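Long-range contacts in tail spike protein gp49 (Pseudomonas phage LKA1, PDB 4RU4), which serves as the phage's tailspike and probably acts as a lyase on the O-specific polysaccharide of Pseudomonas, breaking down the host envelope during entry: residues Asn315-Asn320 with Tyr340-Tyr346; Asn365-Ile371 with Leu389-Pro395; Asn399-Val405 with Tyr439-Arg444. All coordinates share one frame; numbering follows the deposited sequence. Where two conformers were deposited one is given.

Contact 1 of 3, residues Asn315-Asn320 with Tyr340-Tyr346; sequences NCTLRN and YENCTIY
Leu318 sets its CD1 methyl 3.6 Å from CE2 of the Tyr340 ring, and the neighbouring Ile345 adds CG1 at 4.4 Å from the same methyl. This is the tight side: branched and aromatic side chains, with the sulfur-bearing Cys316 and Cys343, fill the interior of a parallel beta-helix. Backbone hydrogen bonds of a parallel pairing join the two coils, Leu318 N giving to Thr344 O at 2.9 Å and Tyr346 N to Leu318 O at 3.0 Å. At the corner Asn315 and Asn342 both adopt left-handed backbone angles, which asparagine tolerates well; their side chains run side by side, Asn315 OD1 3.2 Å from Asn342 CB, with amide planes 21° apart.

The face of Thr317 and Thr344 is more polar and less closely packed; it holds ordered water and meets the second subunit. Water 1 links Cys316 O to Thr344 OG1, which also bonds to Asn310 of the second subunit. Arg319, its chain extended from CG to NE, places one guanidinium face over the CE2 side of the Tyr346 ring, offset, planes 19° apart and NH2 3.7 Å from CE2. Arginine suits this place because its broad plane packs on the ring while NH2 still reaches a salt bridge with Asp280 of the second subunit. Strand 287-290 pairs with 317-320 on one side, and strand 362-364 with 344-345 on the other, so the contact is one step in the stack of coils.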
loop_
_atom_site.group_PDB
_atom_site.type_symbol
_atom_site.label_atom_id
_atom_site.label_comp_id
_atom_site.label_asym_id
_atom_site.label_seq_id
_atom_site.Cartn_x
_atom_site.Cartn_y
_atom_site.Cartn_z
ATOM N N ASN B 315 3.450 -1.878 8.030
ATOM C CA ASN B 315 3.597 -3.344 8.102
ATOM C C ASN B 315 3.655 -3.883 9.547
ATOM O O ASN B 315 4.359 -4.861 9.819
ATOM C CB ASN B 315 4.827 -3.807 7.299
ATOM C CG ASN B 315 4.891 -3.190 5.876
ATOM O OD1 ASN B 315 3.877 -3.007 5.227
ATOM N ND2 ASN B 315 6.099 -2.872 5.412
ATOM N N CYS B 316 2.912 -3.253 10.457
ATOM C CA CYS B 316 2.861 -3.675 11.866
ATOM C C CYS B 316 1.522 -4.279 12.253
ATOM O O CYS B 316 0.501 -4.010 11.613
ATOM C CB CYS B 316 3.111 -2.482 12.798
ATOM S SG CYS B 316 4.750 -1.703 12.626
ATOM N N THR B 317 1.525 -5.086 13.305
ATOM C CA THR B 317 0.288 -5.507 13.979
ATOM C C THR B 317 0.311 -4.893 15.377
ATOM O O THR B 317 1.303 -5.050 16.124
ATOM C CB THR B 317 0.158 -7.059 14.086
ATOM O OG1 THR B 317 -0.074 -7.594 12.782
ATOM C CG2 THR B 317 -1.042 -7.458 14.967
ATOM N N LEU B 318 -0.752 -4.176 15.715
ATOM C CA LEU B 318 -0.824 -3.424 16.955
ATOM C C LEU B 318 -2.050 -3.886 17.752
ATOM O O LEU B 318 -3.133 -4.094 17.173
ATOM C CB LEU B 318 -0.942 -1.906 16.668
ATOM C CG LEU B 318 0.049 -1.313 15.640
ATOM C CD1 LEU B 318 -0.182 0.219 15.553
ATOM C CD2 LEU B 318 1.469 -1.589 16.045
ATOM N N ARG B 319 -1.870 -4.035 19.056
ATOM C CA ARG B 319 -2.951 -4.358 20.003
ATOM C C ARG B 319 -2.836 -3.496 21.252
ATOM O O ARG B 319 -1.729 -3.098 21.647
ATOM C CB ARG B 319 -2.892 -5.832 20.419
ATOM C CG ARG B 319 -3.154 -6.834 19.283
ATOM C CD ARG B 319 -2.925 -8.297 19.788
ATOM N NE ARG B 319 -3.372 -9.293 18.805
ATOM C CZ ARG B 319 -2.611 -9.797 17.834
ATOM N NH1 ARG B 319 -1.346 -9.399 17.678
ATOM N NH2 ARG B 319 -3.121 -10.698 16.994
ATOM N N ASN B 320 -3.982 -3.178 21.857
ATOM C CA ASN B 320 -3.996 -2.488 23.134
ATOM C C ASN B 320 -4.988 -3.164 24.086
ATOM O O ASN B 320 -5.589 -4.183 23.737
ATOM C CB ASN B 320 -4.234 -0.959 22.985
ATOM C CG ASN B 320 -5.722 -0.584 22.799
ATOM O OD1 ASN B 320 -6.563 -1.426 22.449
ATOM N ND2 ASN B 320 -6.043 0.691 23.040
ATOM N N TYR B 340 -0.093 5.727 9.153
ATOM C CA TYR B 340 -0.008 4.261 9.312
ATOM C C TYR B 340 -0.368 3.660 7.944
ATOM O O TYR B 340 -1.331 4.085 7.307
ATOM C CB TYR B 340 -0.986 3.734 10.387
ATOM C CG TYR B 340 -0.605 4.071 11.824
ATOM C CD1 TYR B 340 -0.850 5.321 12.352
ATOM C CD2 TYR B 340 -0.006 3.119 12.653
ATOM C CE1 TYR B 340 -0.481 5.642 13.678
ATOM C CE2 TYR B 340 0.349 3.433 13.977
ATOM C CZ TYR B 340 0.104 4.689 14.469
ATOM O OH TYR B 340 0.465 5.020 15.751
ATOM N N GLU B 341 0.389 2.663 7.498
ATOM C CA GLU B 341 0.167 2.050 6.195
ATOM C C GLU B 341 0.382 0.541 6.333
ATOM O O GLU B 341 1.343 0.114 6.980
ATOM C CB GLU B 341 1.181 2.619 5.185
ATOM C CG GLU B 341 0.988 4.144 5.039
ATOM C CD GLU B 341 2.071 4.877 4.261
ATOM O OE1 GLU B 341 3.049 4.235 3.821
ATOM O OE2 GLU B 341 1.939 6.126 4.125
ATOM N N ASN B 342 -0.525 -0.238 5.750
ATOM C CA ASN B 342 -0.416 -1.696 5.770
ATOM C C ASN B 342 -0.293 -2.238 7.181
ATOM O O ASN B 342 0.515 -3.125 7.414
ATOM C CB ASN B 342 0.779 -2.183 4.961
ATOM C CG ASN B 342 0.746 -1.712 3.510
ATOM O OD1 ASN B 342 1.684 -1.087 3.038
ATOM N ND2 ASN B 342 -0.313 -2.025 2.810
ATOM N N CYS B 343 -1.086 -1.701 8.102
ATOM C CA CYS B 343 -1.079 -2.147 9.491
ATOM C C CYS B 343 -2.380 -2.844 9.852
ATOM O O CYS B 343 -3.459 -2.457 9.367
ATOM C CB CYS B 343 -0.873 -0.941 10.430
ATOM S SG CYS B 343 0.813 -0.263 10.361
ATOM N N THR B 344 -2.280 -3.862 10.703
ATOM C CA THR B 344 -3.441 -4.434 11.356
ATOM C C THR B 344 -3.548 -3.761 12.731
ATOM O O THR B 344 -2.631 -3.848 13.557
ATOM C CB THR B 344 -3.300 -5.972 11.507
ATOM O OG1 THR B 344 -3.122 -6.560 10.208
ATOM C CG2 THR B 344 -4.565 -6.586 12.191
ATOM N N ILE B 345 -4.651 -3.054 12.959
ATOM C CA ILE B 345 -4.825 -2.286 14.192
ATOM C C ILE B 345 -6.046 -2.782 14.957
ATOM O O ILE B 345 -7.187 -2.524 14.562
ATOM C CB ILE B 345 -4.967 -0.757 13.891
ATOM C CG1 ILE B 345 -3.762 -0.268 13.063
ATOM C CG2 ILE B 345 -5.140 0.074 15.210
ATOM C CD1 ILE B 345 -3.883 1.179 12.539
ATOM N N TYR B 346 -5.811 -3.541 16.031
ATOM C CA TYR B 346 -6.912 -3.959 16.883
ATOM C C TYR B 346 -7.117 -2.901 17.940
ATOM O O TYR B 346 -6.189 -2.624 18.696
ATOM C CB TYR B 346 -6.558 -5.264 17.599
ATOM C CG TYR B 346 -6.412 -6.435 16.647
ATOM C CD1 TYR B 346 -7.523 -7.109 16.190
ATOM C CD2 TYR B 346 -5.147 -6.865 16.218
ATOM C CE1 TYR B 346 -7.396 -8.232 15.331
ATOM C CE2 TYR B 346 -4.999 -7.965 15.382
ATOM C CZ TYR B 346 -6.131 -8.644 14.931
ATOM O OH TYR B 346 -5.991 -9.734 14.091
HETATM O O HOH W 1 -0.378 -6.057 9.490
HETATM O O HOH W 2 -5.793 -11.580 16.161
#

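Contact 2 of 3, residues Asn365-Ile371 with Leu389-Pro395; sequences NASGGWI and LYTTGDP. With CA (calcium ion), chain C.
Asn365 and Thr391 cross at about a right angle, Asn365 CB lying 3.3 Å from Thr391 OG1. With chi1 at 58°, Asn365 CG is tucked between backbone N and carbonyl carbon, which lets both amide ends work. OD1 accepts from Thr392 N at 3.1 Å, the donor well above the carbonyl plane, and ND2 gives to Ala366 O, which Gly369 N reaches from the opposite face to close a type I turn. Thr391 holds OG1 anti to its backbone N (chi1 173°). There the hydroxyl accepts from Gly393 N at 2.9 Å (an ST turn) and donates across the contact to Gly369 O at 2.8 Å. Gly369 has phi at 103°, where a side chain would jam against the preceding carbonyl O and the backbone N of Asp394 and Pro395. The two loops bind one calcium ion through main-chain carbonyls, Gly368 O at 2.6 Å and Asp394 O at 2.5 Å, four waters completing six ligands. On the apolar side, Ile371 CD1 packs 3.7 Å from Leu389 CB, and Trp370 meets Pro395 CB at its ring edge and, at 3.9 Å, through CB. Loop 365-371 joins strands 362-364 and 372-377, while strand 388-390 runs parallel between strands 362-364 and 428-431.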
loop_
_atom_site.group_PDB
_atom_site.type_symbol
_atom_site.label_atom_id
_atom_site.label_comp_id
_atom_site.label_asym_id
_atom_site.label_seq_id
_atom_site.Cartn_x
_atom_site.Cartn_y
_atom_site.Cartn_z
ATOM N N ASN B 365 -12.723 -1.938 16.315
ATOM C CA ASN B 365 -13.204 -0.914 17.253
ATOM C C ASN B 365 -12.480 -0.879 18.589
ATOM O O ASN B 365 -11.942 -1.899 19.071
ATOM C CB ASN B 365 -14.694 -1.150 17.523
ATOM C CG ASN B 365 -14.974 -2.558 18.084
ATOM O OD1 ASN B 365 -14.949 -3.557 17.347
ATOM N ND2 ASN B 365 -15.277 -2.631 19.379
ATOM N N ALA B 366 -12.469 0.301 19.184
ATOM C CA ALA B 366 -12.206 0.480 20.600
ATOM C C ALA B 366 -13.479 0.150 21.403
ATOM O O ALA B 366 -14.530 -0.163 20.815
ATOM C CB ALA B 366 -11.772 1.911 20.876
ATOM N N SER B 367 -13.409 0.272 22.728
ATOM C CA SER B 367 -14.492 -0.257 23.560
ATOM C C SER B 367 -15.807 0.448 23.332
ATOM O O SER B 367 -16.872 -0.173 23.426
ATOM C CB SER B 367 -14.149 -0.240 25.054
ATOM O OG SER B 367 -14.079 1.069 25.532
ATOM N N GLY B 368 -15.727 1.733 22.997
ATOM C CA GLY B 368 -16.909 2.520 22.741
ATOM C C GLY B 368 -17.657 2.143 21.475
ATOM O O GLY B 368 -18.786 2.570 21.294
ATOM N N GLY B 369 -17.040 1.366 20.589
ATOM C CA GLY B 369 -17.727 0.939 19.377
ATOM C C GLY B 369 -17.304 1.710 18.138
ATOM O O GLY B 369 -17.599 1.302 17.007
ATOM N N TRP B 370 -16.639 2.837 18.335
ATOM C CA TRP B 370 -16.103 3.613 17.217
ATOM C C TRP B 370 -14.810 2.949 16.729
ATOM O O TRP B 370 -14.265 2.069 17.403
ATOM C CB TRP B 370 -15.832 5.066 17.636
ATOM C CG TRP B 370 -15.070 5.196 18.950
ATOM C CD1 TRP B 370 -15.609 5.410 20.201
ATOM C CD2 TRP B 370 -13.648 5.128 19.132
ATOM N NE1 TRP B 370 -14.599 5.477 21.149
ATOM C CE2 TRP B 370 -13.392 5.305 20.523
ATOM C CE3 TRP B 370 -12.567 4.927 18.262
ATOM C CZ2 TRP B 370 -12.098 5.301 21.058
ATOM C CZ3 TRP B 370 -11.271 4.913 18.795
ATOM C CH2 TRP B 370 -11.053 5.104 20.181
ATOM N N ILE B 371 -14.345 3.340 15.540
ATOM C CA ILE B 371 -13.136 2.751 14.963
ATOM C C ILE B 371 -12.041 3.792 14.760
ATOM O O ILE B 371 -10.863 3.537 15.031
ATOM C CB ILE B 371 -13.445 2.060 13.610
ATOM C CG1 ILE B 371 -14.507 0.974 13.798
ATOM C CG2 ILE B 371 -12.166 1.448 12.985
ATOM C CD1 ILE B 371 -14.986 0.365 12.482
ATOM N N LEU B 389 -12.535 -1.712 7.781
ATOM C CA LEU B 389 -12.908 -1.302 9.135
ATOM C C LEU B 389 -13.959 -2.274 9.690
ATOM O O LEU B 389 -14.879 -2.677 8.968
ATOM C CB LEU B 389 -13.479 0.123 9.129
ATOM C CG LEU B 389 -12.648 1.182 8.398
ATOM C CD1 LEU B 389 -13.448 2.479 8.344
ATOM C CD2 LEU B 389 -11.312 1.409 9.104
ATOM N N TYR B 390 -13.833 -2.676 10.953
ATOM C CA TYR B 390 -14.848 -3.556 11.556
ATOM C C TYR B 390 -15.149 -3.167 12.982
ATOM O O TYR B 390 -14.232 -3.026 13.795
ATOM C CB TYR B 390 -14.412 -5.034 11.532
ATOM C CG TYR B 390 -15.400 -6.005 12.183
ATOM C CD1 TYR B 390 -16.779 -5.881 11.992
ATOM C CD2 TYR B 390 -14.950 -7.052 12.991
ATOM C CE1 TYR B 390 -17.671 -6.773 12.582
ATOM C CE2 TYR B 390 -15.834 -7.941 13.574
ATOM C CZ TYR B 390 -17.190 -7.791 13.372
ATOM O OH TYR B 390 -18.074 -8.673 13.956
ATOM N N THR B 391 -16.432 -3.022 13.296
ATOM C CA THR B 391 -16.835 -2.835 14.683
ATOM C C THR B 391 -17.910 -3.838 15.091
ATOM O O THR B 391 -18.828 -4.142 14.313
ATOM C CB THR B 391 -17.290 -1.403 15.059
ATOM O OG1 THR B 391 -17.793 -1.425 16.399
ATOM C CG2 THR B 391 -18.381 -0.922 14.153
ATOM N N THR B 392 -17.760 -4.377 16.295
ATOM C CA THR B 392 -18.745 -5.307 16.866
ATOM C C THR B 392 -19.759 -4.551 17.726
ATOM O O THR B 392 -20.678 -5.153 18.294
ATOM C CB THR B 392 -18.054 -6.349 17.803
ATOM O OG1 THR B 392 -17.302 -5.649 18.808
ATOM C CG2 THR B 392 -17.106 -7.287 17.029
ATOM N N GLY B 393 -19.593 -3.232 17.843
ATOM C CA GLY B 393 -20.420 -2.453 18.753
ATOM C C GLY B 393 -21.188 -1.335 18.075
ATOM O O GLY B 393 -21.463 -1.393 16.875
ATOM N N ASP B 394 -21.498 -0.296 18.844
ATOM C CA ASP B 394 -22.295 0.819 18.353
ATOM C C ASP B 394 -21.932 2.030 19.191
ATOM O O ASP B 394 -22.263 2.065 20.374
ATOM C CB ASP B 394 -23.787 0.495 18.562
ATOM C CG ASP B 394 -24.709 1.627 18.159
ATOM O OD1 ASP B 394 -24.241 2.663 17.623
ATOM O OD2 ASP B 394 -25.939 1.464 18.348
ATOM N N PRO B 395 -21.257 3.026 18.585
ATOM C CA PRO B 395 -20.804 4.196 19.345
ATOM C C PRO B 395 -21.882 5.271 19.540
ATOM O O PRO B 395 -21.668 6.217 20.312
ATOM C CB PRO B 395 -19.648 4.744 18.482
ATOM C CG PRO B 395 -20.083 4.396 17.040
ATOM C CD PRO B 395 -20.777 3.032 17.186
HETATM CA CA CA C . -20.955 1.596 22.451
HETATM O O HOH W 3 -19.867 0.669 24.552
HETATM O O HOH W 4 -20.677 -0.708 21.623
HETATM O O HOH W 5 -21.454 3.946 23.071
HETATM O O HOH W 6 -23.096 0.969 23.274
#

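Contact 3 of 3, residues Asn399-Val405 with Tyr439-Arg444; sequences NRGVIDV and YLLRAR
Tyr439 lays its ring along the backbone of Asn399 to Gly401, with CE1 3.5 Å from Arg400 O and CD1 3.6 Å from Gly401 CA. Gly401 N meets the ring at its edge. Glycine suits this position because the backbone of 440-442 comes so close that a side chain would run into Arg442 N. The phenol ends beside Asn399, where water 7, in the ring plane, links Tyr439 OH to Asn399 OD1; water 8 sits over one ring face and joins Arg400 O to Tyr439 N.

Arg442 runs out fully extended next to Tyr439, its CG anti to the backbone N (chi1 -175°). That length carries NH1 to Asn399 O at 2.9 Å, a bent bond (131° at the hydrogen) whose donor stands above the carbonyl plane. Asp404 lies on the same face, but its OD1 accepts from Gly401 N at 2.9 Å, which probably steadies the bend before the strand.

Beyond the bend, strands 403-405 and 441-444 run parallel, 2° apart. Ile403 N bonds to O of the corner residue Leu440 at 2.8 Å, and Val405 N to Arg442 O at 2.7 Å. On the opposite face Ile403 CG2 touches Leu441 CD1 at 3.9 Å, and small Ala443 fits against Val405; Ile403, Leu441 and Val405 pack against strand 420-425.

The chemistry is thus divided by face: hydrocarbon fills the inside, while on the other face the buried Asp404 carboxylate is met by N-H groups, Gly407 N serving OD2, and Arg442 finds its countercharge in Asp473 of the next strand, 468-474.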
loop_
_atom_site.group_PDB
_atom_site.type_symbol
_atom_site.label_atom_id
_atom_site.label_comp_id
_atom_site.label_asym_id
_atom_site.label_seq_id
_atom_site.Cartn_x
_atom_site.Cartn_y
_atom_site.Cartn_z
ATOM N N ASN B 399 -22.723 8.989 21.814
ATOM C CA ASN B 399 -22.744 10.202 20.988
ATOM C C ASN B 399 -21.592 10.352 19.983
ATOM O O ASN B 399 -21.221 11.469 19.627
ATOM C CB ASN B 399 -22.889 11.468 21.856
ATOM C CG ASN B 399 -24.324 11.664 22.357
ATOM O OD1 ASN B 399 -25.290 11.521 21.591
ATOM N ND2 ASN B 399 -24.467 11.958 23.639
ATOM N N ARG B 400 -21.043 9.227 19.526
ATOM C CA ARG B 400 -19.902 9.236 18.625
ATOM C C ARG B 400 -20.215 8.486 17.331
ATOM O O ARG B 400 -21.011 7.538 17.338
ATOM C CB ARG B 400 -18.659 8.649 19.329
ATOM C CG ARG B 400 -18.072 9.583 20.424
ATOM C CD ARG B 400 -16.972 8.941 21.300
ATOM N NE ARG B 400 -17.485 7.840 22.114
ATOM C CZ ARG B 400 -16.814 7.217 23.081
ATOM N NH1 ARG B 400 -15.582 7.570 23.397
ATOM N NH2 ARG B 400 -17.389 6.217 23.729
ATOM N N GLY B 401 -19.595 8.908 16.225
ATOM C CA GLY B 401 -19.743 8.194 14.953
ATOM C C GLY B 401 -18.860 6.959 14.966
ATOM O O GLY B 401 -18.012 6.827 15.859
ATOM N N VAL B 402 -19.042 6.053 14.005
ATOM C CA VAL B 402 -18.096 4.945 13.833
ATOM C C VAL B 402 -16.755 5.546 13.446
ATOM O O VAL B 402 -15.689 5.115 13.911
ATOM C CB VAL B 402 -18.591 3.937 12.761
ATOM C CG1 VAL B 402 -17.494 2.879 12.435
ATOM C CG2 VAL B 402 -19.922 3.292 13.220
ATOM N N ILE B 403 -16.833 6.586 12.622
ATOM C CA ILE B 403 -15.725 7.489 12.389
ATOM C C ILE B 403 -16.136 8.805 13.029
ATOM O O ILE B 403 -17.173 9.391 12.666
ATOM C CB ILE B 403 -15.485 7.704 10.896
ATOM C CG1 ILE B 403 -15.171 6.359 10.233
ATOM C CG2 ILE B 403 -14.345 8.749 10.672
ATOM C CD1 ILE B 403 -15.320 6.392 8.732
ATOM N N ASP B 404 -15.371 9.257 14.021
ATOM C CA ASP B 404 -15.847 10.348 14.853
ATOM C C ASP B 404 -14.955 11.578 14.806
ATOM O O ASP B 404 -13.729 11.459 14.961
ATOM C CB ASP B 404 -15.980 9.878 16.314
ATOM C CG ASP B 404 -16.700 10.911 17.188
ATOM O OD1 ASP B 404 -17.908 11.120 16.960
ATOM O OD2 ASP B 404 -16.063 11.523 18.082
ATOM N N VAL B 405 -15.564 12.754 14.616
ATOM C CA VAL B 405 -14.829 14.020 14.664
ATOM C C VAL B 405 -15.497 14.959 15.681
ATOM O O VAL B 405 -16.285 15.843 15.321
ATOM C CB VAL B 405 -14.732 14.706 13.264
ATOM C CG1 VAL B 405 -13.744 15.856 13.325
ATOM C CG2 VAL B 405 -14.324 13.680 12.198
ATOM N N TYR B 439 -24.918 6.544 13.242
ATOM C CA TYR B 439 -24.396 7.242 12.073
ATOM C C TYR B 439 -22.952 6.800 11.799
ATOM O O TYR B 439 -22.188 6.502 12.721
ATOM C CB TYR B 439 -24.462 8.774 12.244
ATOM C CG TYR B 439 -24.351 9.220 13.695
ATOM C CD1 TYR B 439 -23.115 9.400 14.295
ATOM C CD2 TYR B 439 -25.497 9.451 14.457
ATOM C CE1 TYR B 439 -23.013 9.782 15.636
ATOM C CE2 TYR B 439 -25.405 9.846 15.796
ATOM C CZ TYR B 439 -24.161 10.006 16.368
ATOM O OH TYR B 439 -24.079 10.389 17.681
ATOM N N LEU B 440 -22.583 6.724 10.533
ATOM C CA LEU B 440 -21.235 6.233 10.210
ATOM C C LEU B 440 -20.184 7.265 10.571
ATOM O O LEU B 440 -19.123 6.932 11.106
ATOM C CB LEU B 440 -21.133 5.839 8.749
ATOM C CG LEU B 440 -22.125 4.731 8.372
ATOM C CD1 LEU B 440 -21.940 4.372 6.921
ATOM C CD2 LEU B 440 -21.874 3.501 9.264
ATOM N N LEU B 441 -20.471 8.523 10.273
ATOM C CA LEU B 441 -19.515 9.585 10.606
ATOM C C LEU B 441 -20.253 10.733 11.280
ATOM O O LEU B 441 -21.330 11.143 10.845
ATOM C CB LEU B 441 -18.768 10.097 9.358
ATOM C CG LEU B 441 -17.736 11.213 9.570
ATOM C CD1 LEU B 441 -16.588 11.084 8.558
ATOM C CD2 LEU B 441 -18.345 12.614 9.516
ATOM N N ARG B 442 -19.659 11.254 12.344
ATOM C CA ARG B 442 -20.191 12.454 12.981
ATOM C C ARG B 442 -19.073 13.478 13.018
ATOM O O ARG B 442 -17.929 13.133 13.336
ATOM C CB ARG B 442 -20.640 12.159 14.424
ATOM C CG ARG B 442 -21.337 13.398 15.085
ATOM C CD ARG B 442 -22.007 13.081 16.389
ATOM N NE ARG B 442 -22.771 14.239 16.874
ATOM C CZ ARG B 442 -23.393 14.296 18.047
ATOM N NH1 ARG B 442 -23.330 13.273 18.885
ATOM N NH2 ARG B 442 -24.081 15.394 18.385
ATOM N N ALA B 443 -19.407 14.725 12.684
ATOM C CA ALA B 443 -18.546 15.875 12.932
ATOM C C ALA B 443 -19.401 16.915 13.634
ATOM O O ALA B 443 -20.536 17.177 13.222
ATOM C CB ALA B 443 -17.987 16.432 11.609
ATOM N N ARG B 444 -18.872 17.493 14.704
ATOM C CA ARG B 444 -19.618 18.463 15.505
ATOM C C ARG B 444 -18.674 19.623 15.844
ATOM O O ARG B 444 -17.584 19.418 16.402
ATOM C CB ARG B 444 -20.163 17.825 16.791
ATOM C CG ARG B 444 -20.968 18.812 17.686
ATOM C CD ARG B 444 -21.515 18.123 18.950
ATOM N NE ARG B 444 -20.386 17.641 19.726
ATOM C CZ ARG B 444 -19.722 18.366 20.617
ATOM N NH1 ARG B 444 -20.124 19.601 20.920
ATOM N NH2 ARG B 444 -18.681 17.829 21.241
HETATM O O HOH W 7 -26.199 10.622 19.122
HETATM O O HOH W 8 -22.966 6.083 15.504
#

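In the fold
The three contacts follow one another along the chain and along the axis of the pectin lyase-like beta-helix. Contact 1 comes first, its centre about 16 Å from that of contact 2 and about 22 Å from that of contact 3. Contacts 1 and 2 share a run of parallel pairs, 317-320, 344-345, 362-364 and 388-390, whereas contact 3 belongs to the parallel sheet of strands 349-352 to 497-501. Contacts 2 and 3, centres about 11 Å apart, touch where Ile371 N probably bonds to Val402 O; the chain passes from strand 388-390 through the calcium loop to strand 403-405. Contact 1 lies at the trimer interface, meeting both other subunits; contact 2 reaches the second only at Thr392; contact 3 touches neither.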